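Local coordinates for short-chain dehydrogenase/reductase SDR (Paraburkholderia phymatum, PDB 5VA8), which binds NADP through a Rossmann fold and, judging by its family, probably catalyses an NADP(H)-dependent oxidation or reduction of an unspecified substrate, at residues A[74-84]-A[123-131]; A[99-108]-A[157-165]. All coordinates share one frame; numbering follows the deposited sequence. Where two conformers were deposited one is given.

Contact 1 (A[74-84]-A[123-131]); sequences ITTPEGRAAAL and TPIELIRAT. With NAP (NADP nicotinamide-adenine-dinucleotide phosphate), chain E.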
loop_
_atom_site.group_PDB
_atom_site.type_symbol
_atom_site.label_atom_id
_atom_site.label_comp_id
_atom_site.label_asym_id
_atom_site.label_seq_id
_atom_site.Cartn_x
_atom_site.Cartn_y
_atom_site.Cartn_z
ATOM N N ILE A 74 -3.148 18.712 25.783
ATOM C CA ILE A 74 -3.805 18.968 24.508
ATOM C C ILE A 74 -4.864 17.923 24.190
ATOM O O ILE A 74 -5.667 18.124 23.271
ATOM C CB ILE A 74 -2.734 19.051 23.394
ATOM C CG1 ILE A 74 -3.280 19.746 22.147
ATOM C CG2 ILE A 74 -2.211 17.659 23.031
ATOM C CD1 ILE A 74 -3.675 21.192 22.379
ATOM N N THR A 75 -4.908 16.825 24.947
ATOM C CA THR A 75 -5.863 15.757 24.671
ATOM C C THR A 75 -7.171 15.930 25.428
ATOM O O THR A 75 -7.969 14.989 25.483
ATOM C CB THR A 75 -5.256 14.368 24.962
ATOM O OG1 THR A 75 -5.094 14.154 26.379
ATOM C CG2 THR A 75 -3.911 14.211 24.242
ATOM N N THR A 76 -7.417 17.115 25.993
ATOM C CA THR A 76 -8.682 17.481 26.607
ATOM C C THR A 76 -9.324 18.618 25.824
ATOM O O THR A 76 -8.614 19.431 25.220
ATOM C CB THR A 76 -8.475 17.940 28.051
ATOM O OG1 THR A 76 -7.676 19.127 28.053
ATOM C CG2 THR A 76 -7.761 16.853 28.856
ATOM N N PRO A 77 -10.658 18.725 25.840
ATOM C CA PRO A 77 -11.291 19.904 25.220
ATOM C C PRO A 77 -10.815 21.212 25.828
ATOM O O PRO A 77 -10.624 22.197 25.096
ATOM C CB PRO A 77 -12.793 19.680 25.477
ATOM C CG PRO A 77 -12.929 18.230 25.850
ATOM C CD PRO A 77 -11.637 17.833 26.485
ATOM N N GLU A 78 -10.634 21.254 27.153
ATOM C CA GLU A 78 -10.169 22.475 27.805
ATOM C C GLU A 78 -8.767 22.848 27.354
ATOM O O GLU A 78 -8.456 24.036 27.183
ATOM C CB GLU A 78 -10.206 22.317 29.324
ATOM C CG GLU A 78 -11.608 22.205 29.918
ATOM C CD GLU A 78 -12.217 20.824 29.750
ATOM O OE1 GLU A 78 -11.525 19.897 29.260
ATOM O OE2 GLU A 78 -13.404 20.672 30.115
ATOM N N GLY A 79 -7.898 21.854 27.171
ATOM C CA GLY A 79 -6.556 22.152 26.698
ATOM C C GLY A 79 -6.549 22.636 25.263
ATOM O O GLY A 79 -5.837 23.585 24.924
ATOM N N ARG A 80 -7.337 21.994 24.400
ATOM C CA ARG A 80 -7.474 22.490 23.033
ATOM C C ARG A 80 -7.964 23.927 23.034
ATOM O O ARG A 80 -7.466 24.762 22.269
ATOM C CB ARG A 80 -8.419 21.591 22.239
ATOM C CG ARG A 80 -7.826 20.208 22.017
ATOM C CD ARG A 80 -8.672 19.358 21.054
ATOM N NE ARG A 80 -9.903 18.809 21.635
ATOM C CZ ARG A 80 -9.962 17.667 22.323
ATOM N NH1 ARG A 80 -8.854 16.966 22.566
ATOM N NH2 ARG A 80 -11.124 17.225 22.768
ATOM N N ALA A 81 -8.922 24.239 23.901
ATOM C CA ALA A 81 -9.441 25.602 23.951
ATOM C C ALA A 81 -8.372 26.587 24.403
ATOM O O ALA A 81 -8.321 27.724 23.910
ATOM C CB ALA A 81 -10.660 25.670 24.873
ATOM N N ALA A 82 -7.522 26.182 25.355
ATOM C CA ALA A 82 -6.465 27.069 25.837
ATOM C C ALA A 82 -5.414 27.296 24.761
ATOM O O ALA A 82 -4.874 28.403 24.630
ATOM C CB ALA A 82 -5.812 26.488 27.091
ATOM N N ALA A 83 -5.097 26.253 24.001
ATOM C CA ALA A 83 -4.155 26.398 22.898
ATOM C C ALA A 83 -4.710 27.340 21.837
ATOM O O ALA A 83 -4.005 28.225 21.342
ATOM C CB ALA A 83 -3.837 25.025 22.302
ATOM N N LEU A 84 -5.988 27.177 21.493
ATOM C CA LEU A 84 -6.591 28.035 20.477
ATOM C C LEU A 84 -6.798 29.461 20.975
ATOM O O LEU A 84 -6.767 30.401 20.174
ATOM C CB LEU A 84 -7.908 27.428 20.002
ATOM C CG LEU A 84 -7.657 26.119 19.243
ATOM C CD1 LEU A 84 -8.944 25.331 19.087
ATOM C CD2 LEU A 84 -7.022 26.403 17.895
ATOM N N THR A 123 -8.049 13.831 19.251
ATOM C CA THR A 123 -7.449 15.144 19.509
ATOM C C THR A 123 -6.973 15.810 18.220
ATOM O O THR A 123 -7.377 16.958 17.958
ATOM C CB THR A 123 -6.339 15.006 20.566
ATOM O OG1 THR A 123 -6.946 14.865 21.860
ATOM C CG2 THR A 123 -5.411 16.222 20.587
ATOM N N PRO A 124 -6.173 15.163 17.359
ATOM C CA PRO A 124 -5.827 15.815 16.085
ATOM C C PRO A 124 -7.034 16.173 15.241
ATOM O O PRO A 124 -7.047 17.232 14.603
ATOM C CB PRO A 124 -4.958 14.770 15.367
ATOM C CG PRO A 124 -4.475 13.866 16.419
ATOM C CD PRO A 124 -5.437 13.901 17.568
ATOM N N ILE A 125 -8.047 15.302 15.212
ATOM C CA ILE A 125 -9.255 15.568 14.424
ATOM C C ILE A 125 -9.968 16.816 14.929
ATOM O O ILE A 125 -10.411 17.669 14.140
ATOM C CB ILE A 125 -10.176 14.333 14.444
ATOM C CG1 ILE A 125 -9.544 13.207 13.624
ATOM C CG2 ILE A 125 -11.583 14.667 13.884
ATOM C CD1 ILE A 125 -10.289 11.877 13.715
ATOM N N GLU A 126 -10.104 16.943 16.248
ATOM C CA GLU A 126 -10.798 18.106 16.782
ATOM C C GLU A 126 -10.006 19.392 16.564
ATOM O O GLU A 126 -10.612 20.457 16.377
ATOM C CB GLU A 126 -11.111 17.883 18.260
ATOM C CG GLU A 126 -12.224 16.853 18.472
ATOM C CD GLU A 126 -13.575 17.322 17.945
ATOM O OE1 GLU A 126 -14.355 17.894 18.740
ATOM O OE2 GLU A 126 -13.857 17.131 16.738
ATOM N N LEU A 127 -8.671 19.330 16.587
ATOM C CA LEU A 127 -7.908 20.546 16.312
ATOM C C LEU A 127 -8.007 20.936 14.848
ATOM O O LEU A 127 -8.038 22.131 14.529
ATOM C CB LEU A 127 -6.446 20.376 16.729
ATOM C CG LEU A 127 -6.249 20.480 18.249
ATOM C CD1 LEU A 127 -4.865 19.985 18.685
ATOM C CD2 LEU A 127 -6.473 21.919 18.702
ATOM N N ILE A 128 -8.061 19.953 13.943
ATOM C CA ILE A 128 -8.346 20.276 12.546
ATOM C C ILE A 128 -9.713 20.933 12.430
ATOM O O ILE A 128 -9.863 21.978 11.791
ATOM C CB ILE A 128 -8.241 19.025 11.659
ATOM C CG1 ILE A 128 -6.779 18.580 11.600
ATOM C CG2 ILE A 128 -8.791 19.323 10.265
ATOM C CD1 ILE A 128 -6.555 17.224 10.980
ATOM N N ARG A 129 -10.729 20.346 13.066
ATOM C CA ARG A 129 -12.069 20.918 12.951
ATOM C C ARG A 129 -12.098 22.356 13.456
ATOM O O ARG A 129 -12.791 23.213 12.883
ATOM C CB ARG A 129 -13.080 20.053 13.707
ATOM C CG ARG A 129 -14.515 20.473 13.454
ATOM C CD ARG A 129 -15.520 19.498 14.037
ATOM N NE ARG A 129 -15.483 19.449 15.497
ATOM C CZ ARG A 129 -16.051 20.352 16.293
ATOM N NH1 ARG A 129 -16.692 21.396 15.779
ATOM N NH2 ARG A 129 -15.979 20.209 17.614
ATOM N N ALA A 130 -11.324 22.654 14.503
ATOM C CA ALA A 130 -11.346 23.991 15.087
ATOM C C ALA A 130 -10.534 25.018 14.303
ATOM O O ALA A 130 -10.722 26.223 14.524
ATOM C CB ALA A 130 -10.829 23.936 16.522
ATOM N N THR A 131 -9.645 24.586 13.395
ATOM C CA THR A 131 -8.766 25.512 12.695
ATOM C C THR A 131 -8.968 25.534 11.189
ATOM O O THR A 131 -8.439 26.437 10.527
ATOM C CB THR A 131 -7.295 25.183 12.991
ATOM O OG1 THR A 131 -7.008 23.835 12.585
ATOM C CG2 THR A 131 -7.019 25.338 14.491
HETATM P PA NAP E . 9.082 13.118 23.935
HETATM O O1A NAP E . 10.502 13.382 23.636
HETATM O O2A NAP E . 8.796 12.462 25.269
HETATM O O5B NAP E . 8.323 14.526 23.829
HETATM C C5B NAP E . 6.910 14.572 24.075
HETATM C C4B NAP E . 6.531 16.020 24.213
HETATM O O4B NAP E . 5.093 16.125 24.189
HETATM C C3B NAP E . 6.966 16.685 25.519
HETATM O O3B NAP E . 7.184 18.071 25.294
HETATM C C2B NAP E . 5.742 16.465 26.404
HETATM O O2B NAP E . 5.787 17.386 27.518
HETATM C C1B NAP E . 4.633 16.726 25.383
HETATM N N9A NAP E . 3.349 16.112 25.707
HETATM C C8A NAP E . 3.099 14.776 25.873
HETATM N N7A NAP E . 1.831 14.487 26.051
HETATM C C5A NAP E . 1.203 15.723 26.008
HETATM C C6A NAP E . -0.145 16.107 26.149
HETATM N N6A NAP E . -1.146 15.246 26.364
HETATM N N1A NAP E . -0.436 17.425 26.069
HETATM C C2A NAP E . 0.564 18.289 25.849
HETATM N N3A NAP E . 1.870 18.044 25.702
HETATM C C4A NAP E . 2.126 16.735 25.797
HETATM O O3 NAP E . 8.420 12.199 22.807
HETATM P PN NAP E . 8.681 12.048 21.234
HETATM O O1N NAP E . 8.932 13.377 20.643
HETATM O O2N NAP E . 9.681 10.976 21.045
HETATM O O5D NAP E . 7.253 11.495 20.781
HETATM C C5D NAP E . 6.253 12.369 20.219
HETATM C C4D NAP E . 5.180 11.472 19.653
HETATM O O4D NAP E . 5.744 10.694 18.572
HETATM C C3D NAP E . 4.581 10.456 20.633
HETATM O O3D NAP E . 3.196 10.244 20.356
HETATM C C2D NAP E . 5.373 9.191 20.319
HETATM O O2D NAP E . 4.717 7.979 20.675
HETATM C C1D NAP E . 5.478 9.342 18.804
HETATM N N1N NAP E . 6.567 8.543 18.190
HETATM C C2N NAP E . 7.814 8.604 18.688
HETATM C C3N NAP E . 8.833 7.906 18.075
HETATM C C7N NAP E . 10.263 7.904 18.523
HETATM O O7N NAP E . 10.990 6.943 18.208
HETATM N N7N NAP E . 10.664 8.863 19.353
HETATM C C4N NAP E . 8.546 7.214 16.901
HETATM C C5N NAP E . 7.246 7.163 16.425
HETATM C C6N NAP E . 6.261 7.823 17.094
HETATM P P2B NAP E . 4.899 17.145 28.842
HETATM O O1X NAP E . 3.478 17.373 28.447
HETATM O O2X NAP E . 5.150 15.712 29.317
HETATM O O3X NAP E . 5.445 18.185 29.840
HETATM O O HOH W 1 -13.567 18.354 21.493
#
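Arg80 lies with its aliphatic chain against Leu127, Arg80 CD 3.9 Å from Leu127 CG. The chain then bends at chi3 (-76°), which brings the guanidinium alongside Thr123. Arg80 NE comes 3.7 Å from Glu126 CB, and Glu126 CG sits over one face of the group. Arg80 NH1 is 2.9 Å from Thr123 OG1, but the angle is too poor for a hydrogen bond; the hydroxyl is bonded to Glu118 O instead. Arg80 NH1 also makes a weak bond to Ile74 O. In the Glu126 conformer given here, a water accepts from Arg80 NH2 and donates to Glu126 OE1, and Arg129 grips the carboxylate side-on.

Leu127 CD1 meets Ile74 CG1 at 3.8 Å, and Leu127 CD2 lies 4.2 Å from Leu84 CD1. Further along the helices, Leu84 CD1 presses on Ala130 CB at 3.5 Å, tighter than usual, and Leu84 CD2 touches Thr131 CG2. The short helix axes cross at -39°.

This joins helix 77-86 to helix 110-138 on one side of the Rossmann sheet. Ile74 N donates to N1A of the NADP adenine (3.0 Å, 167°). Between the helices, carbon contacts of Leu127, Leu84 and the Arg80 chain do most of the holding, while Thr123 OG1 spends its bond on its own helix.

Contact 2 (A[99-108]-A[157-165]); sequences GPPPGDFRNF and VLGLSNGAR. With TCE (3,3',3''-phosphanetriyltripropanoic acid), chain F; NAP (NADP nicotinamide-adenine-dinucleotide phosphate), chain E.
Leu160 sets its CG over one face of the Phe108 ring. Leu160 CG lies 3.8 Å from the centroid of the Phe108 ring and 6° off the normal, a CH-pi contact. Asp104 O and Phe105 CA lie over the opposite face, towards its rim. Gly159 CA meets the ring at its edge, so the ring is bordered by the start of the helix as well.

Pro100 and Leu160 lie side by side, running opposite ways, with Pro100 CB 3.6 Å from Leu160 CB. Leu160 CD1 reaches on to Pro101. Pro102 CB meets Val157 CG2, and Gly103 N donates to Val157 O (2.9 Å), in the carbonyl plane. Two waters join the backbones: one links Pro101 O and Val157 O to Leu160 N, the other Gly103 O to Gly159 N.

In this Rossmann-type SDR fold, the loop after strand 92-95 thus packs on the N-terminal end of helix 159-179. Phe171 of the second subunit packs on Phe108.

Arg165 is extended from CG to NE, which takes its guanidinium past Pro100 to the ligands. Ser161 OG, TCE O16 and NADP O3D all lie at its edge in plane. Arg165 NH2 donates to NADP O3D (2.8 Å) and to TCE O16 (2.9 Å). With chi1 at 174°, Ser161 holds its OG on the ligand side, where it donates to TCE O15 at 2.6 Å. Arg165 NE donates to Ser161 OG (3.0 Å) and so helps to position the hydroxyl.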
loop_
_atom_site.group_PDB
_atom_site.type_symbol
_atom_site.label_atom_id
_atom_site.label_comp_id
_atom_site.label_asym_id
_atom_site.label_seq_id
_atom_site.Cartn_x
_atom_site.Cartn_y
_atom_site.Cartn_z
ATOM N N GLY A 99 2.188 9.243 23.228
ATOM C CA GLY A 99 1.670 8.004 22.701
ATOM C C GLY A 99 1.229 7.042 23.786
ATOM O O GLY A 99 1.441 7.268 24.987
ATOM N N PRO A 100 0.591 5.948 23.383
ATOM C CA PRO A 100 -0.000 5.024 24.364
ATOM C C PRO A 100 1.045 4.114 24.978
ATOM O O PRO A 100 2.165 3.980 24.461
ATOM C CB PRO A 100 -1.013 4.225 23.534
ATOM C CG PRO A 100 -0.461 4.264 22.133
ATOM C CD PRO A 100 0.272 5.580 21.990
ATOM N N PRO A 101 0.712 3.480 26.096
ATOM C CA PRO A 101 1.632 2.554 26.739
ATOM C C PRO A 101 1.709 1.245 25.979
ATOM O O PRO A 101 0.766 0.869 25.263
ATOM C CB PRO A 101 0.993 2.345 28.117
ATOM C CG PRO A 101 -0.462 2.475 27.826
ATOM C CD PRO A 101 -0.552 3.605 26.845
ATOM N N PRO A 102 2.809 0.520 26.126
ATOM C CA PRO A 102 2.916 -0.817 25.538
ATOM C C PRO A 102 2.160 -1.867 26.339
ATOM O O PRO A 102 1.846 -1.694 27.519
ATOM C CB PRO A 102 4.421 -1.091 25.596
ATOM C CG PRO A 102 4.855 -0.370 26.836
ATOM C CD PRO A 102 4.041 0.911 26.838
ATOM N N GLY A 103 1.888 -2.982 25.673
ATOM C CA GLY A 103 1.309 -4.124 26.353
ATOM C C GLY A 103 0.876 -5.183 25.369
ATOM O O GLY A 103 0.863 -4.974 24.152
ATOM N N ASP A 104 0.528 -6.344 25.926
ATOM C CA ASP A 104 -0.097 -7.403 25.143
ATOM C C ASP A 104 -1.574 -7.090 24.955
ATOM O O ASP A 104 -2.236 -6.599 25.875
ATOM C CB ASP A 104 0.061 -8.758 25.834
ATOM C CG ASP A 104 -0.495 -9.909 25.004
ATOM O OD1 ASP A 104 0.240 -10.419 24.127
ATOM O OD2 ASP A 104 -1.664 -10.301 25.223
ATOM N N PHE A 105 -2.093 -7.393 23.757
ATOM C CA PHE A 105 -3.456 -6.994 23.419
ATOM C C PHE A 105 -4.487 -7.577 24.379
ATOM O O PHE A 105 -5.536 -6.964 24.596
ATOM C CB PHE A 105 -3.790 -7.390 21.977
ATOM C CG PHE A 105 -4.025 -8.871 21.770
ATOM C CD1 PHE A 105 -2.962 -9.748 21.618
ATOM C CD2 PHE A 105 -5.314 -9.367 21.666
ATOM C CE1 PHE A 105 -3.185 -11.113 21.406
ATOM C CE2 PHE A 105 -5.548 -10.709 21.445
ATOM C CZ PHE A 105 -4.483 -11.593 21.323
ATOM N N ARG A 106 -4.213 -8.744 24.970
ATOM C CA ARG A 106 -5.184 -9.325 25.892
ATOM C C ARG A 106 -5.291 -8.552 27.204
ATOM O O ARG A 106 -6.252 -8.762 27.954
ATOM C CB ARG A 106 -4.832 -10.794 26.151
ATOM C CG ARG A 106 -5.120 -11.682 24.936
ATOM C CD ARG A 106 -4.321 -12.970 24.930
ATOM N NE ARG A 106 -3.007 -12.778 24.322
ATOM C CZ ARG A 106 -2.351 -13.721 23.656
ATOM N NH1 ARG A 106 -1.161 -13.456 23.132
ATOM N NH2 ARG A 106 -2.891 -14.925 23.501
ATOM N N ASN A 107 -4.359 -7.648 27.482
ATOM C CA ASN A 107 -4.391 -6.844 28.694
ATOM C C ASN A 107 -4.890 -5.425 28.460
ATOM O O ASN A 107 -5.001 -4.668 29.428
ATOM C CB ASN A 107 -3.000 -6.802 29.330
ATOM C CG ASN A 107 -2.562 -8.155 29.840
ATOM O OD1 ASN A 107 -3.373 -8.920 30.369
ATOM N ND2 ASN A 107 -1.276 -8.462 29.693
ATOM N N PHE A 108 -5.186 -5.042 27.213
ATOM C CA PHE A 108 -5.752 -3.725 26.947
ATOM C C PHE A 108 -7.170 -3.661 27.499
ATOM O O PHE A 108 -7.998 -4.528 27.201
ATOM C CB PHE A 108 -5.794 -3.430 25.445
ATOM C CG PHE A 108 -4.446 -3.363 24.768
ATOM C CD1 PHE A 108 -3.286 -3.099 25.471
ATOM C CD2 PHE A 108 -4.365 -3.538 23.394
ATOM C CE1 PHE A 108 -2.061 -3.029 24.809
ATOM C CE2 PHE A 108 -3.156 -3.473 22.727
ATOM C CZ PHE A 108 -2.000 -3.220 23.429
ATOM N N VAL A 157 4.423 -4.560 20.604
ATOM C CA VAL A 157 3.837 -4.271 21.907
ATOM C C VAL A 157 3.034 -2.979 21.883
ATOM O O VAL A 157 2.551 -2.534 22.927
ATOM C CB VAL A 157 4.917 -4.196 22.999
ATOM C CG1 VAL A 157 5.679 -5.504 23.075
ATOM C CG2 VAL A 157 5.858 -3.037 22.721
ATOM N N LEU A 158 2.859 -2.373 20.701
ATOM C CA LEU A 158 2.166 -1.086 20.666
ATOM C C LEU A 158 0.831 -1.176 19.928
ATOM O O LEU A 158 0.489 -0.295 19.121
ATOM C CB LEU A 158 3.065 -0.003 20.048
ATOM C CG LEU A 158 4.178 0.480 20.990
ATOM C CD1 LEU A 158 5.045 1.537 20.308
ATOM C CD2 LEU A 158 3.600 1.030 22.290
ATOM N N GLY A 159 0.049 -2.212 20.238
ATOM C CA GLY A 159 -1.262 -2.365 19.618
ATOM C C GLY A 159 -2.147 -1.137 19.731
ATOM O O GLY A 159 -2.927 -0.847 18.822
ATOM N N LEU A 160 -2.054 -0.408 20.855
ATOM C CA LEU A 160 -2.896 0.782 21.016
ATOM C C LEU A 160 -2.539 1.851 19.994
ATOM O O LEU A 160 -3.418 2.604 19.546
ATOM C CB LEU A 160 -2.767 1.336 22.438
ATOM C CG LEU A 160 -3.308 0.439 23.557
ATOM C CD1 LEU A 160 -2.882 0.968 24.915
ATOM C CD2 LEU A 160 -4.840 0.346 23.485
ATOM N N SER A 161 -1.257 1.942 19.626
ATOM C CA SER A 161 -0.822 2.852 18.571
ATOM C C SER A 161 -1.194 2.309 17.197
ATOM O O SER A 161 -1.712 3.049 16.347
ATOM C CB SER A 161 0.693 3.065 18.654
ATOM O OG SER A 161 1.162 3.830 17.547
ATOM N N ASN A 162 -0.922 1.019 16.976
ATOM C CA ASN A 162 -1.289 0.355 15.730
ATOM C C ASN A 162 -2.728 0.665 15.372
ATOM O O ASN A 162 -3.050 0.960 14.216
ATOM C CB ASN A 162 -1.120 -1.165 15.866
ATOM C CG ASN A 162 0.315 -1.586 16.171
ATOM O OD1 ASN A 162 1.264 -0.827 15.957
ATOM N ND2 ASN A 162 0.474 -2.813 16.669
ATOM N N GLY A 163 -3.609 0.612 16.362
ATOM C CA GLY A 163 -4.999 0.947 16.152
ATOM C C GLY A 163 -5.285 2.435 16.064
ATOM O O GLY A 163 -5.793 2.902 15.040
ATOM N N ALA A 164 -4.984 3.198 17.121
ATOM C CA ALA A 164 -5.450 4.584 17.161
ATOM C C ALA A 164 -4.865 5.409 16.026
ATOM O O ALA A 164 -5.571 6.215 15.407
ATOM C CB ALA A 164 -5.114 5.215 18.515
ATOM N N ARG A 165 -3.577 5.231 15.731
ATOM C CA ARG A 165 -2.974 6.104 14.734
ATOM C C ARG A 165 -3.386 5.713 13.331
ATOM O O ARG A 165 -3.444 6.578 12.449
ATOM C CB ARG A 165 -1.454 6.082 14.864
ATOM C CG ARG A 165 -1.009 6.517 16.261
ATOM C CD ARG A 165 0.481 6.719 16.228
ATOM N NE ARG A 165 1.137 6.801 17.530
ATOM C CZ ARG A 165 1.456 7.926 18.163
ATOM N NH1 ARG A 165 1.103 9.120 17.676
ATOM N NH2 ARG A 165 2.144 7.845 19.299
HETATM O O16 TCE F . 3.159 5.137 19.601
HETATM C C14 TCE F . 4.053 4.799 18.777
HETATM O O15 TCE F . 3.746 4.211 17.714
HETATM C C5 TCE F . 5.519 5.085 19.097
HETATM C C2 TCE F . 6.387 4.287 18.128
HETATM P P TCE F . 8.151 4.839 18.298
HETATM C C3 TCE F . 8.627 5.059 20.064
HETATM C C6 TCE F . 8.566 3.639 20.609
HETATM C C8 TCE F . 8.820 3.715 22.100
HETATM O O10 TCE F . 9.709 2.977 22.586
HETATM O O9 TCE F . 8.157 4.511 22.821
HETATM C C1 TCE F . 9.240 3.630 17.435
HETATM C C4 TCE F . 8.819 3.601 15.970
HETATM C C11 TCE F . 9.661 2.545 15.279
HETATM O O12 TCE F . 9.574 2.358 14.036
HETATM O O13 TCE F . 10.456 1.864 15.979
HETATM P PA NAP E . 9.082 13.118 23.935
HETATM O O1A NAP E . 10.502 13.382 23.636
HETATM O O2A NAP E . 8.796 12.462 25.269
HETATM O O5B NAP E . 8.323 14.526 23.829
HETATM C C5B NAP E . 6.910 14.572 24.075
HETATM C C4B NAP E . 6.531 16.020 24.213
HETATM O O4B NAP E . 5.093 16.125 24.189
HETATM C C3B NAP E . 6.966 16.685 25.519
HETATM O O3B NAP E . 7.184 18.071 25.294
HETATM C C2B NAP E . 5.742 16.465 26.404
HETATM O O2B NAP E . 5.787 17.386 27.518
HETATM C C1B NAP E . 4.633 16.726 25.383
HETATM N N9A NAP E . 3.349 16.112 25.707
HETATM C C8A NAP E . 3.099 14.776 25.873
HETATM N N7A NAP E . 1.831 14.487 26.051
HETATM C C5A NAP E . 1.203 15.723 26.008
HETATM C C6A NAP E . -0.145 16.107 26.149
HETATM N N6A NAP E . -1.146 15.246 26.364
HETATM N N1A NAP E . -0.436 17.425 26.069
HETATM C C2A NAP E . 0.564 18.289 25.849
HETATM N N3A NAP E . 1.870 18.044 25.702
HETATM C C4A NAP E . 2.126 16.735 25.797
HETATM O O3 NAP E . 8.420 12.199 22.807
HETATM P PN NAP E . 8.681 12.048 21.234
HETATM O O1N NAP E . 8.932 13.377 20.643
HETATM O O2N NAP E . 9.681 10.976 21.045
HETATM O O5D NAP E . 7.253 11.495 20.781
HETATM C C5D NAP E . 6.253 12.369 20.219
HETATM C C4D NAP E . 5.180 11.472 19.653
HETATM O O4D NAP E . 5.744 10.694 18.572
HETATM C C3D NAP E . 4.581 10.456 20.633
HETATM O O3D NAP E . 3.196 10.244 20.356
HETATM C C2D NAP E . 5.373 9.191 20.319
HETATM O O2D NAP E . 4.717 7.979 20.675
HETATM C C1D NAP E . 5.478 9.342 18.804
HETATM N N1N NAP E . 6.567 8.543 18.190
HETATM C C2N NAP E . 7.814 8.604 18.688
HETATM C C3N NAP E . 8.833 7.906 18.075
HETATM C C7N NAP E . 10.263 7.904 18.523
HETATM O O7N NAP E . 10.990 6.943 18.208
HETATM N N7N NAP E . 10.664 8.863 19.353
HETATM C C4N NAP E . 8.546 7.214 16.901
HETATM C C5N NAP E . 7.246 7.163 16.425
HETATM C C6N NAP E . 6.261 7.823 17.094
HETATM P P2B NAP E . 4.899 17.145 28.842
HETATM O O1X NAP E . 3.478 17.373 28.447
HETATM O O2X NAP E . 5.150 15.712 29.317
HETATM O O3X NAP E . 5.445 18.185 29.840
HETATM O O HOH W 2 0.038 -0.641 23.099
HETATM O O HOH W 3 0.431 -4.795 21.452
#

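How the contacts relate
Contacts 1 and 2 meet different parts of one NADP. Contact 1 reaches the adenine through Ile74, whereas contact 2 reaches the ribose next to the nicotinamide through Arg165. Their centres are 23 Å apart, and their nearest atoms are about 7 Å apart without touching. The segments alternate along the chain. Helix 110-138 is shared: it supplies 123-131 to contact 1, and its Ala116 and Asn120 touch Pro100 of contact 2. Contact 2 also lines the TCE pocket, while the side chain of Thr75 in contact 1 is about 12 Å from TCE. Both contacts also touch the second subunit; in contact 1, Trp113 of the second subunit packs on Ile125.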